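Local coordinates for regulatory protein SWI6 (Saccharomyces cerevisiae, PDB 1SW6), which acts as the shared subunit of the SBF and MBF complexes, which drive cell-cycle-dependent transcription, and is represented here by its ankyrin-repeat domain, at residues His207-Ser212 against Asp284-Ile289; Lys170-Val175 against Arg202-His207; Ala290-Asn295 against Val320-Gly325. All blocks are in the same frame, centred on the assembly; numbering follows the deposited sequence.

Interaction 1. Residues His207-Ser212 against Asp284-Ile289; sequences HIIITS and DTCLNI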
ATOM      1  N   HIS A 207       0.164  16.063  -7.711  1.00 32.90           N
ATOM      2  CA  HIS A 207       0.566  14.943  -6.876  1.00 34.46           C
ATOM      3  C   HIS A 207       1.985  15.076  -6.345  1.00 33.37           C
ATOM      4  O   HIS A 207       2.245  14.706  -5.199  1.00 34.60           O
ATOM      5  CB  HIS A 207       0.396  13.620  -7.644  1.00 35.35           C
ATOM      6  CG  HIS A 207      -1.034  13.220  -7.843  1.00 37.82           C
ATOM      7  ND1 HIS A 207      -1.839  12.786  -6.809  1.00 38.96           N
ATOM      8  CD2 HIS A 207      -1.815  13.215  -8.951  1.00 38.99           C
ATOM      9  CE1 HIS A 207      -3.051  12.534  -7.273  1.00 40.25           C
ATOM     10  NE2 HIS A 207      -3.062  12.785  -8.570  1.00 39.55           N
ATOM     11  N   ILE A 208       2.900  15.608  -7.156  1.00 32.33           N
ATOM     12  CA  ILE A 208       4.283  15.781  -6.715  1.00 31.08           C
ATOM     13  C   ILE A 208       4.260  16.695  -5.491  1.00 32.92           C
ATOM     14  O   ILE A 208       4.828  16.382  -4.442  1.00 30.29           O
ATOM     15  CB  ILE A 208       5.166  16.424  -7.817  1.00 30.21           C
ATOM     16  CG1 ILE A 208       5.353  15.439  -8.983  1.00 31.28           C
ATOM     17  CG2 ILE A 208       6.512  16.841  -7.225  1.00 29.32           C
ATOM     18  CD1 ILE A 208       6.288  15.918 -10.059  1.00 26.31           C
ATOM     19  N   ILE A 209       3.581  17.826  -5.632  1.00 32.60           N
ATOM     20  CA  ILE A 209       3.465  18.770  -4.542  1.00 34.72           C
ATOM     21  C   ILE A 209       2.755  18.160  -3.337  1.00 34.90           C
ATOM     22  O   ILE A 209       3.202  18.344  -2.213  1.00 33.86           O
ATOM     23  CB  ILE A 209       2.736  20.038  -5.014  1.00 35.45           C
ATOM     24  CG1 ILE A 209       3.765  21.047  -5.539  1.00 36.28           C
ATOM     25  CG2 ILE A 209       1.927  20.641  -3.881  1.00 37.97           C
ATOM     26  CD1 ILE A 209       4.594  20.554  -6.701  1.00 36.30           C
ATOM     27  N   ILE A 210       1.658  17.434  -3.556  1.00 36.72           N
ATOM     28  CA  ILE A 210       0.958  16.820  -2.426  1.00 38.78           C
ATOM     29  C   ILE A 210       1.940  15.947  -1.649  1.00 38.74           C
ATOM     30  O   ILE A 210       1.925  15.905  -0.418  1.00 39.71           O
ATOM     31  CB  ILE A 210      -0.216  15.916  -2.873  1.00 38.72           C
ATOM     32  CG1 ILE A 210      -1.345  16.752  -3.470  1.00 39.72           C
ATOM     33  CG2 ILE A 210      -0.732  15.119  -1.684  1.00 39.89           C
ATOM     34  CD1 ILE A 210      -1.949  17.734  -2.521  1.00 41.67           C
ATOM     35  N   THR A 211       2.802  15.255  -2.383  1.00 38.54           N
ATOM     36  CA  THR A 211       3.789  14.377  -1.771  1.00 38.27           C
ATOM     37  C   THR A 211       4.840  15.153  -0.998  1.00 38.20           C
ATOM     38  O   THR A 211       5.266  14.735   0.082  1.00 38.68           O
ATOM     39  CB  THR A 211       4.498  13.508  -2.830  1.00 37.88           C
ATOM     40  OG1 THR A 211       3.577  12.548  -3.352  1.00 36.54           O
ATOM     41  CG2 THR A 211       5.670  12.782  -2.229  1.00 39.64           C
ATOM     42  N   SER A 212       5.269  16.276  -1.557  1.00 37.54           N
ATOM     43  CA  SER A 212       6.284  17.099  -0.910  1.00 38.77           C
ATOM     44  C   SER A 212       5.896  17.452   0.532  1.00 39.50           C
ATOM     45  O   SER A 212       6.755  17.779   1.349  1.00 39.09           O
ATOM     46  CB  SER A 212       6.497  18.394  -1.696  1.00 37.44           C
ATOM     47  OG  SER A 212       5.392  19.263  -1.522  1.00 36.24           O
ATOM     48  N   ASP A 284      -7.479  24.781  -7.221  1.00 43.54           N
ATOM     49  CA  ASP A 284      -6.106  24.978  -6.754  1.00 43.18           C
ATOM     50  C   ASP A 284      -5.065  24.605  -7.795  1.00 41.87           C
ATOM     51  O   ASP A 284      -5.197  23.585  -8.485  1.00 40.73           O
ATOM     52  CB  ASP A 284      -5.786  24.109  -5.531  1.00 44.26           C
ATOM     53  CG  ASP A 284      -6.444  24.599  -4.260  1.00 47.00           C
ATOM     54  OD1 ASP A 284      -6.481  25.829  -4.044  1.00 46.60           O
ATOM     55  OD2 ASP A 284      -6.898  23.742  -3.464  1.00 46.83           O
ATOM     56  N   THR A 285      -4.024  25.423  -7.886  1.00 38.80           N
ATOM     57  CA  THR A 285      -2.919  25.125  -8.773  1.00 37.57           C
ATOM     58  C   THR A 285      -1.970  24.374  -7.832  1.00 38.19           C
ATOM     59  O   THR A 285      -2.150  24.426  -6.613  1.00 36.16           O
ATOM     60  CB  THR A 285      -2.232  26.393  -9.256  1.00 35.55           C
ATOM     61  OG1 THR A 285      -1.848  27.177  -8.128  1.00 33.79           O
ATOM     62  CG2 THR A 285      -3.155  27.191 -10.151  1.00 34.60           C
ATOM     63  N   CYS A 286      -0.972  23.676  -8.365  1.00 37.76           N
ATOM     64  CA  CYS A 286      -0.070  22.972  -7.472  1.00 37.09           C
ATOM     65  C   CYS A 286       0.620  24.001  -6.573  1.00 36.63           C
ATOM     66  O   CYS A 286       0.920  23.734  -5.409  1.00 37.66           O
ATOM     67  CB  CYS A 286       0.942  22.119  -8.260  1.00 38.25           C
ATOM     68  SG  CYS A 286       2.077  22.963  -9.394  1.00 38.58           S
ATOM     69  N   LEU A 287       0.827  25.199  -7.098  1.00 35.75           N
ATOM     70  CA  LEU A 287       1.458  26.253  -6.311  1.00 35.40           C
ATOM     71  C   LEU A 287       0.611  26.641  -5.096  1.00 35.62           C
ATOM     72  O   LEU A 287       1.149  26.894  -4.016  1.00 33.81           O
ATOM     73  CB  LEU A 287       1.693  27.498  -7.172  1.00 34.15           C
ATOM     74  CG  LEU A 287       2.272  28.700  -6.431  1.00 35.51           C
ATOM     75  CD1 LEU A 287       3.638  28.335  -5.837  1.00 34.54           C
ATOM     76  CD2 LEU A 287       2.378  29.887  -7.387  1.00 33.39           C
ATOM     77  N   ASN A 288      -0.709  26.700  -5.283  1.00 37.29           N
ATOM     78  CA  ASN A 288      -1.624  27.075  -4.203  1.00 38.35           C
ATOM     79  C   ASN A 288      -1.662  25.993  -3.118  1.00 38.23           C
ATOM     80  O   ASN A 288      -1.786  26.300  -1.936  1.00 39.03           O
ATOM     81  CB  ASN A 288      -3.034  27.331  -4.754  1.00 38.08           C
ATOM     82  CG  ASN A 288      -3.787  28.398  -3.951  1.00 40.30           C
ATOM     83  OD1 ASN A 288      -3.316  28.842  -2.908  1.00 40.17           O
ATOM     84  ND2 ASN A 288      -4.961  28.806  -4.436  1.00 39.07           N
ATOM     85  N   ILE A 289      -1.566  24.728  -3.527  1.00 38.68           N
ATOM     86  CA  ILE A 289      -1.540  23.608  -2.589  1.00 37.28           C
ATOM     87  C   ILE A 289      -0.218  23.691  -1.828  1.00 37.76           C
ATOM     88  O   ILE A 289      -0.155  23.454  -0.619  1.00 37.89           O
ATOM     89  CB  ILE A 289      -1.593  22.253  -3.337  1.00 38.76           C
ATOM     90  CG1 ILE A 289      -3.010  22.004  -3.871  1.00 38.11           C
ATOM     91  CG2 ILE A 289      -1.112  21.120  -2.423  1.00 37.57           C
ATOM     92  CD1 ILE A 289      -3.121  20.808  -4.792  1.00 37.54           C
TER

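Interaction 2. Residues Lys170-Val175 against Arg202-His207; sequences KAVKSV and RTILHH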
ATOM      1  N   LYS A 170       1.735   7.024  -9.369  1.00 30.64           N
ATOM      2  CA  LYS A 170       2.257   6.188  -8.290  1.00 31.13           C
ATOM      3  C   LYS A 170       3.743   6.450  -8.100  1.00 30.73           C
ATOM      4  O   LYS A 170       4.253   6.414  -6.978  1.00 30.27           O
ATOM      5  CB  LYS A 170       2.024   4.705  -8.603  1.00 32.70           C
ATOM      6  CG  LYS A 170       0.547   4.357  -8.705  1.00 35.27           C
ATOM      7  CD  LYS A 170      -0.194   4.883  -7.479  1.00 37.65           C
ATOM      8  CE  LYS A 170      -1.683   4.963  -7.719  1.00 39.27           C
ATOM      9  NZ  LYS A 170      -2.368   5.563  -6.550  1.00 39.93           N
ATOM     10  N   ALA A 171       4.429   6.736  -9.202  1.00 29.99           N
ATOM     11  CA  ALA A 171       5.853   7.031  -9.148  1.00 30.13           C
ATOM     12  C   ALA A 171       6.107   8.260  -8.292  1.00 31.15           C
ATOM     13  O   ALA A 171       7.107   8.324  -7.569  1.00 31.34           O
ATOM     14  CB  ALA A 171       6.402   7.270 -10.556  1.00 29.44           C
ATOM     15  N   VAL A 172       5.223   9.248  -8.362  1.00 30.90           N
ATOM     16  CA  VAL A 172       5.474  10.449  -7.570  1.00 31.67           C
ATOM     17  C   VAL A 172       4.833  10.472  -6.189  1.00 32.95           C
ATOM     18  O   VAL A 172       5.025  11.425  -5.437  1.00 32.44           O
ATOM     19  CB  VAL A 172       5.095  11.733  -8.345  1.00 29.72           C
ATOM     20  CG1 VAL A 172       5.955  11.826  -9.614  1.00 27.26           C
ATOM     21  CG2 VAL A 172       3.613  11.733  -8.693  1.00 26.91           C
ATOM     22  N   LYS A 173       4.095   9.421  -5.843  1.00 33.55           N
ATOM     23  CA  LYS A 173       3.481   9.353  -4.521  1.00 34.64           C
ATOM     24  C   LYS A 173       4.290   8.475  -3.562  1.00 35.21           C
ATOM     25  O   LYS A 173       3.912   8.317  -2.396  1.00 35.74           O
ATOM     26  CB  LYS A 173       2.038   8.850  -4.614  1.00 36.24           C
ATOM     27  CG  LYS A 173       1.105   9.861  -5.254  1.00 39.33           C
ATOM     28  CD  LYS A 173      -0.328   9.362  -5.300  1.00 43.69           C
ATOM     29  CE  LYS A 173      -0.931   9.265  -3.903  1.00 44.53           C
ATOM     30  NZ  LYS A 173      -2.397   9.048  -4.000  1.00 48.57           N
ATOM     31  N   SER A 174       5.394   7.903  -4.053  1.00 34.16           N
ATOM     32  CA  SER A 174       6.283   7.078  -3.224  1.00 33.72           C
ATOM     33  C   SER A 174       7.727   7.544  -3.468  1.00 33.60           C
ATOM     34  O   SER A 174       8.022   8.153  -4.507  1.00 31.69           O
ATOM     35  CB  SER A 174       6.139   5.593  -3.573  1.00 34.44           C
ATOM     36  OG  SER A 174       6.721   5.299  -4.825  1.00 36.72           O
ATOM     37  N   VAL A 175       8.621   7.279  -2.515  1.00 32.78           N
ATOM     38  CA  VAL A 175      10.008   7.716  -2.659  1.00 33.49           C
ATOM     39  C   VAL A 175      10.844   6.718  -3.420  1.00 33.38           C
ATOM     40  O   VAL A 175      12.013   6.970  -3.705  1.00 35.36           O
ATOM     41  CB  VAL A 175      10.706   7.937  -1.300  1.00 34.83           C
ATOM     42  CG1 VAL A 175       9.885   8.870  -0.435  1.00 34.55           C
ATOM     43  CG2 VAL A 175      10.953   6.600  -0.618  1.00 33.21           C
ATOM     44  N   ARG A 202      -6.599  16.458 -10.929  1.00 39.34           N
ATOM     45  CA  ARG A 202      -5.247  16.717 -10.459  1.00 37.45           C
ATOM     46  C   ARG A 202      -4.236  16.113 -11.419  1.00 36.71           C
ATOM     47  O   ARG A 202      -4.342  14.945 -11.813  1.00 36.23           O
ATOM     48  CB  ARG A 202      -5.057  16.160  -9.051  1.00 36.59           C
ATOM     49  CG  ARG A 202      -5.633  17.087  -8.004  1.00 37.86           C
ATOM     50  CD  ARG A 202      -5.677  16.460  -6.625  1.00 40.81           C
ATOM     51  NE  ARG A 202      -6.065  17.452  -5.626  1.00 42.93           N
ATOM     52  CZ  ARG A 202      -6.230  17.185  -4.337  1.00 45.38           C
ATOM     53  NH1 ARG A 202      -6.047  15.946  -3.890  1.00 44.59           N
ATOM     54  NH2 ARG A 202      -6.568  18.162  -3.494  1.00 46.51           N
ATOM     55  N   THR A 203      -3.259  16.925 -11.804  1.00 35.18           N
ATOM     56  CA  THR A 203      -2.217  16.498 -12.731  1.00 34.22           C
ATOM     57  C   THR A 203      -1.062  15.866 -11.970  1.00 34.67           C
ATOM     58  O   THR A 203      -1.101  15.760 -10.735  1.00 32.84           O
ATOM     59  CB  THR A 203      -1.678  17.698 -13.505  1.00 35.01           C
ATOM     60  OG1 THR A 203      -0.845  18.488 -12.640  1.00 33.81           O
ATOM     61  CG2 THR A 203      -2.850  18.563 -13.989  1.00 32.14           C
ATOM     62  N   ILE A 204      -0.033  15.453 -12.708  1.00 34.43           N
ATOM     63  CA  ILE A 204       1.132  14.843 -12.094  1.00 33.73           C
ATOM     64  C   ILE A 204       1.814  15.861 -11.174  1.00 33.69           C
ATOM     65  O   ILE A 204       2.382  15.492 -10.145  1.00 32.20           O
ATOM     66  CB  ILE A 204       2.138  14.342 -13.162  1.00 35.78           C
ATOM     67  CG1 ILE A 204       3.290  13.601 -12.479  1.00 37.67           C
ATOM     68  CG2 ILE A 204       2.667  15.496 -13.976  1.00 36.91           C
ATOM     69  CD1 ILE A 204       2.857  12.253 -11.890  1.00 39.35           C
ATOM     70  N   LEU A 205       1.748  17.143 -11.534  1.00 32.90           N
ATOM     71  CA  LEU A 205       2.365  18.179 -10.702  1.00 34.06           C
ATOM     72  C   LEU A 205       1.630  18.350  -9.392  1.00 32.73           C
ATOM     73  O   LEU A 205       2.240  18.629  -8.373  1.00 32.94           O
ATOM     74  CB  LEU A 205       2.409  19.533 -11.414  1.00 33.71           C
ATOM     75  CG  LEU A 205       3.404  19.683 -12.561  1.00 36.68           C
ATOM     76  CD1 LEU A 205       3.451  21.148 -13.022  1.00 35.83           C
ATOM     77  CD2 LEU A 205       4.785  19.223 -12.085  1.00 36.57           C
ATOM     78  N   HIS A 206       0.311  18.203  -9.409  1.00 33.90           N
ATOM     79  CA  HIS A 206      -0.445  18.357  -8.171  1.00 34.24           C
ATOM     80  C   HIS A 206      -0.002  17.278  -7.200  1.00 34.20           C
ATOM     81  O   HIS A 206       0.193  17.542  -6.021  1.00 34.21           O
ATOM     82  CB  HIS A 206      -1.950  18.220  -8.412  1.00 33.18           C
ATOM     83  CG  HIS A 206      -2.598  19.460  -8.936  1.00 33.28           C
ATOM     84  ND1 HIS A 206      -2.990  19.597 -10.249  1.00 32.09           N
ATOM     85  CD2 HIS A 206      -2.945  20.615  -8.316  1.00 33.43           C
ATOM     86  CE1 HIS A 206      -3.552  20.779 -10.417  1.00 32.69           C
ATOM     87  NE2 HIS A 206      -3.538  21.417  -9.260  1.00 33.11           N
ATOM     88  N   HIS A 207       0.164  16.063  -7.711  1.00 32.90           N
ATOM     89  CA  HIS A 207       0.566  14.943  -6.876  1.00 34.46           C
ATOM     90  C   HIS A 207       1.985  15.076  -6.345  1.00 33.37           C
ATOM     91  O   HIS A 207       2.245  14.706  -5.199  1.00 34.60           O
ATOM     92  CB  HIS A 207       0.396  13.620  -7.644  1.00 35.35           C
ATOM     93  CG  HIS A 207      -1.034  13.220  -7.843  1.00 37.82           C
ATOM     94  ND1 HIS A 207      -1.839  12.786  -6.809  1.00 38.96           N
ATOM     95  CD2 HIS A 207      -1.815  13.215  -8.951  1.00 38.99           C
ATOM     96  CE1 HIS A 207      -3.051  12.534  -7.273  1.00 40.25           C
ATOM     97  NE2 HIS A 207      -3.062  12.785  -8.570  1.00 39.55           N
TER

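Interaction 3. Residues Ala290-Asn295 against Val320-Gly325; sequences AARLGN and VDFGAG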
ATOM      1  N   ALA A 290       0.838  24.043  -2.549  1.00 36.16           N
ATOM      2  CA  ALA A 290       2.162  24.153  -1.961  1.00 36.10           C
ATOM      3  C   ALA A 290       2.272  25.313  -0.968  1.00 36.57           C
ATOM      4  O   ALA A 290       2.942  25.195   0.053  1.00 33.83           O
ATOM      5  CB  ALA A 290       3.215  24.313  -3.074  1.00 35.76           C
ATOM      6  N   ALA A 291       1.634  26.438  -1.278  1.00 37.86           N
ATOM      7  CA  ALA A 291       1.690  27.602  -0.394  1.00 39.72           C
ATOM      8  C   ALA A 291       1.054  27.267   0.948  1.00 41.20           C
ATOM      9  O   ALA A 291       1.501  27.739   1.991  1.00 41.72           O
ATOM     10  CB  ALA A 291       0.972  28.793  -1.039  1.00 39.76           C
ATOM     11  N   ARG A 292       0.011  26.444   0.912  1.00 43.06           N
ATOM     12  CA  ARG A 292      -0.688  26.034   2.122  1.00 46.23           C
ATOM     13  C   ARG A 292       0.105  25.037   2.965  1.00 47.75           C
ATOM     14  O   ARG A 292      -0.047  24.998   4.188  1.00 46.40           O
ATOM     15  CB  ARG A 292      -2.044  25.435   1.759  1.00 47.68           C
ATOM     16  CG  ARG A 292      -3.208  26.365   1.999  1.00 50.16           C
ATOM     17  CD  ARG A 292      -4.484  25.741   1.500  1.00 52.33           C
ATOM     18  NE  ARG A 292      -4.656  25.964   0.070  1.00 54.62           N
ATOM     19  CZ  ARG A 292      -5.055  25.037  -0.793  1.00 54.33           C
ATOM     20  NH1 ARG A 292      -5.325  23.804  -0.383  1.00 53.95           N
ATOM     21  NH2 ARG A 292      -5.180  25.349  -2.072  1.00 54.58           N
ATOM     22  N   LEU A 293       0.946  24.229   2.315  1.00 49.43           N
ATOM     23  CA  LEU A 293       1.764  23.249   3.029  1.00 50.58           C
ATOM     24  C   LEU A 293       2.868  23.954   3.817  1.00 52.11           C
ATOM     25  O   LEU A 293       3.322  23.464   4.854  1.00 53.18           O
ATOM     26  CB  LEU A 293       2.380  22.244   2.051  1.00 49.50           C
ATOM     27  CG  LEU A 293       1.414  21.421   1.191  1.00 49.38           C
ATOM     28  CD1 LEU A 293       2.213  20.464   0.327  1.00 49.60           C
ATOM     29  CD2 LEU A 293       0.447  20.641   2.073  1.00 49.47           C
ATOM     30  N   GLY A 294       3.305  25.105   3.321  1.00 54.01           N
ATOM     31  CA  GLY A 294       4.341  25.850   4.018  1.00 55.90           C
ATOM     32  C   GLY A 294       5.771  25.523   3.627  1.00 57.27           C
ATOM     33  O   GLY A 294       6.675  26.324   3.867  1.00 58.84           O
ATOM     34  N   ASN A 295       5.984  24.350   3.039  1.00 57.71           N
ATOM     35  CA  ASN A 295       7.317  23.935   2.610  1.00 58.63           C
ATOM     36  C   ASN A 295       7.834  24.935   1.569  1.00 57.57           C
ATOM     37  O   ASN A 295       7.501  24.854   0.389  1.00 57.64           O
ATOM     38  CB  ASN A 295       7.236  22.515   2.037  1.00 61.98           C
ATOM     39  CG  ASN A 295       8.491  22.100   1.287  1.00 65.74           C
ATOM     40  OD1 ASN A 295       9.617  22.346   1.737  1.00 68.17           O
ATOM     41  ND2 ASN A 295       8.300  21.447   0.142  1.00 65.87           N
ATOM     42  N   VAL A 320      -0.399  34.065  -3.116  1.00 44.80           N
ATOM     43  CA  VAL A 320       0.139  35.279  -2.501  1.00 46.82           C
ATOM     44  C   VAL A 320      -0.467  35.514  -1.124  1.00 47.33           C
ATOM     45  O   VAL A 320       0.127  36.197  -0.290  1.00 47.10           O
ATOM     46  CB  VAL A 320      -0.080  36.548  -3.379  1.00 46.65           C
ATOM     47  CG1 VAL A 320       0.807  36.470  -4.620  1.00 47.54           C
ATOM     48  CG2 VAL A 320      -1.551  36.686  -3.773  1.00 45.42           C
ATOM     49  N   ASP A 321      -1.635  34.931  -0.877  1.00 49.04           N
ATOM     50  CA  ASP A 321      -2.292  35.094   0.417  1.00 51.53           C
ATOM     51  C   ASP A 321      -1.584  34.301   1.505  1.00 52.70           C
ATOM     52  O   ASP A 321      -1.813  34.535   2.694  1.00 53.42           O
ATOM     53  CB  ASP A 321      -3.759  34.666   0.339  1.00 51.32           C
ATOM     54  CG  ASP A 321      -4.557  35.516  -0.627  1.00 52.84           C
ATOM     55  OD1 ASP A 321      -4.297  36.740  -0.687  1.00 53.84           O
ATOM     56  OD2 ASP A 321      -5.446  34.967  -1.316  1.00 53.06           O
ATOM     57  N   PHE A 322      -0.739  33.354   1.102  1.00 53.74           N
ATOM     58  CA  PHE A 322       0.017  32.550   2.057  1.00 54.79           C
ATOM     59  C   PHE A 322       1.476  32.981   2.029  1.00 54.63           C
ATOM     60  O   PHE A 322       2.353  32.281   2.531  1.00 54.88           O
ATOM     61  CB  PHE A 322      -0.086  31.055   1.730  1.00 56.41           C
ATOM     62  CG  PHE A 322      -1.474  30.502   1.866  1.00 58.58           C
ATOM     63  CD1 PHE A 322      -2.209  30.139   0.737  1.00 59.36           C
ATOM     64  CD2 PHE A 322      -2.066  30.383   3.121  1.00 58.56           C
ATOM     65  CE1 PHE A 322      -3.519  29.669   0.856  1.00 60.29           C
ATOM     66  CE2 PHE A 322      -3.369  29.917   3.254  1.00 60.00           C
ATOM     67  CZ  PHE A 322      -4.100  29.559   2.119  1.00 61.13           C
ATOM     68  N   GLY A 323       1.724  34.139   1.421  1.00 54.90           N
ATOM     69  CA  GLY A 323       3.072  34.674   1.345  1.00 55.14           C
ATOM     70  C   GLY A 323       3.960  34.085   0.265  1.00 55.50           C
ATOM     71  O   GLY A 323       5.183  34.188   0.339  1.00 56.16           O
ATOM     72  N   ALA A 324       3.359  33.459  -0.739  1.00 55.32           N
ATOM     73  CA  ALA A 324       4.138  32.878  -1.822  1.00 55.27           C
ATOM     74  C   ALA A 324       3.979  33.751  -3.060  1.00 55.72           C
ATOM     75  O   ALA A 324       2.901  33.790  -3.666  1.00 55.54           O
ATOM     76  CB  ALA A 324       3.666  31.461  -2.109  1.00 54.95           C
ATOM     77  N   GLY A 325       5.049  34.453  -3.424  1.00 55.72           N
ATOM     78  CA  GLY A 325       5.015  35.323  -4.586  1.00 56.47           C
ATOM     79  C   GLY A 325       4.615  36.743  -4.226  1.00 57.28           C
ATOM     80  O   GLY A 325       5.502  37.542  -3.848  1.00 58.47           O
TER
HETATM   81  O   HOH W   1       3.824  29.171   2.040  1.00 46.63           O

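Interaction 1. Residues His207-Ser212 against Asp284-Ile289
Cys-286 and Ile-289 present one side of helix 286-293 to Ile-209 and Ile-210 of helix 204-212, and the contact between them is apolar. The segment 284-289 enters its helix through a short turn. The backbone O of Asp-284 is hydrogen-bonded by NE2 of His-206 on the facing helix, which ties the two elements together at this end. Thr-285 follows as N-cap, its OG1 accepting the backbone N of Asn-288 at 3.1 Å. At Cys-286 the two chains come nearest, 6.2 Å from its CA to that of Ile-209. Here Cys-286 CB lies 4.1 Å from Ile-209 CG1, while the carbonyl O of Cys-286 lies 3.6 Å from Ile-209 CG2. One turn later Ile-289 extends CG2 toward helix 204-212. This methyl stands anti to the backbone N (chi1, measured to CG1, is -74°) and meets two others roughly at right angles to each other, with Ile-209 CG2 at 3.4 Å and Ile-210 CD1 at 3.5 Å, both tighter than usual van der Waals contact. Ile-289 CD1 adds a looser touch on the same Ile-210 methyl. Ile-209 also packs on Ile-298 and Leu-302 of helix 296-304. Replacing Ile-209 by an alanine is likely to open a gap beside Cys-286 and to leave the CG2 methyl of Ile-289 with Ile-210 alone of these two neighbours. Such side-by-side packing of helices from consecutive repeats, here ANK 3 and ANK 4, is the stacking of the ankyrin fold.

Interaction 2. Residues Lys170-Val175 against Arg202-His207
His-207 of helix 204-212 meets Val-172 with its CB and Lys-173 with its ring, both on helix 167-173, and its side chain finds a different partner at each stage. CB rests against the CG2 methyl of Val-172 at 3.9 Å, near the closest backbone approach of the two segments, where the CA atoms of Val-172 and His-207 are 6.7 Å apart. From there CG turns beside the backbone N (chi1 -71°), which swings the imidazole out beside the aliphatic chain of Lys-173. The ring atom ND1 lies 4.0 Å from Lys-173 CD, which approaches obliquely. At the far end NE2 is hydrogen-bonded to OD1 of Asp-198, which fixes the rotation of the ring. The lysine chain bends at chi3 (68°), and its NZ forms a salt bridge with Glu-165, which also pairs with Lys-170.

Next to the histidine, the same Val-172 CG2 meets Ile-204 CD1 at 3.3 Å, a tight pair, and the two side chains cross at about a right angle. Tyr-224 and Leu-228 of helix 218-234 back Val-172 and Ile-204, respectively. The first turn of helix 204-212 is set by a capping box: Thr-203 N donates to His-206 ND1 at 3.1 Å in a nearly straight bond (165°), and Thr-203 OG1 accepts a weak bond from Leu-205 N.

The two segments are thus joined by aliphatic contacts and by a lysine methylene against the imidazole. The polar ends of His-207 and Lys-173 are met by Asp-198 and Glu-165, away from the apolar contact, so the pairing of the helices does not itself depend on a polar bond between these side chains.

Interaction 3. Residues Ala290-Asn295 against Val320-Gly325
A small apolar patch with a CH-pi contact beside it joins Ala-291 and Arg-292, near the end of helix 286-293, to Phe-322 and Ala-324 in the last modelled residues of the chain, at the outer end of the repeat stack. Arg-292 CG lies over one face of the Phe-322 ring, 3.7 Å from its centroid and offset toward the rim, with CZ the closest ring atom at 3.3 Å. The arginine then bends at chi3 (-84°), and its guanidinium, turned 56° from the ring plane, meets Phe-322 CE1 at its own edge; the charge is paired with Asp-284. Nearer the backbone, Ala-291 CB touches Phe-322 CB at 3.7 Å and Ala-324 CB at 3.9 Å. The small Ala-291 side chain is consistent with a close backbone approach, 5.8 Å between the CA atoms of Ala-291 and Phe-322. In the ankyrin fold each repeat pairs two antiparallel helices, and here Gly-294, whose positive phi favours glycine, ends helix 286-293 ahead of helix 296-304 in ANK 4. The segment 320-325 belongs to ANK 5 and packs against that pair, with Ala-324 also on Val-299. A water donates to Ala-291 O at 2.7 Å and, by a weak bond of 3.5 Å, to Phe-322 O, bridging the two backbones beside the methyl contacts.

The three contacts follow one another along the repeat stack: interaction 2 joins ANK 2 to ANK 3, interaction 1 joins ANK 3 to ANK 4, and interaction 3 joins ANK 4 to ANK 5. Helix 204-212 serves interactions 2 and 1, which share His-207 and are further tied by a probable hydrogen bond between Thr-211 OG1 and Val-172 O. Helix 286-293 serves interactions 1 and 3. The first two are buried: interaction 1 is wholly apolar, while interaction 2 adds a histidine and a lysine whose polar ends have partners outside the contact. Interaction 3, its centre about 25 Å from the chain centre, is partly exposed and combines a CH-pi contact from an arginine methylene, small methyls and a water.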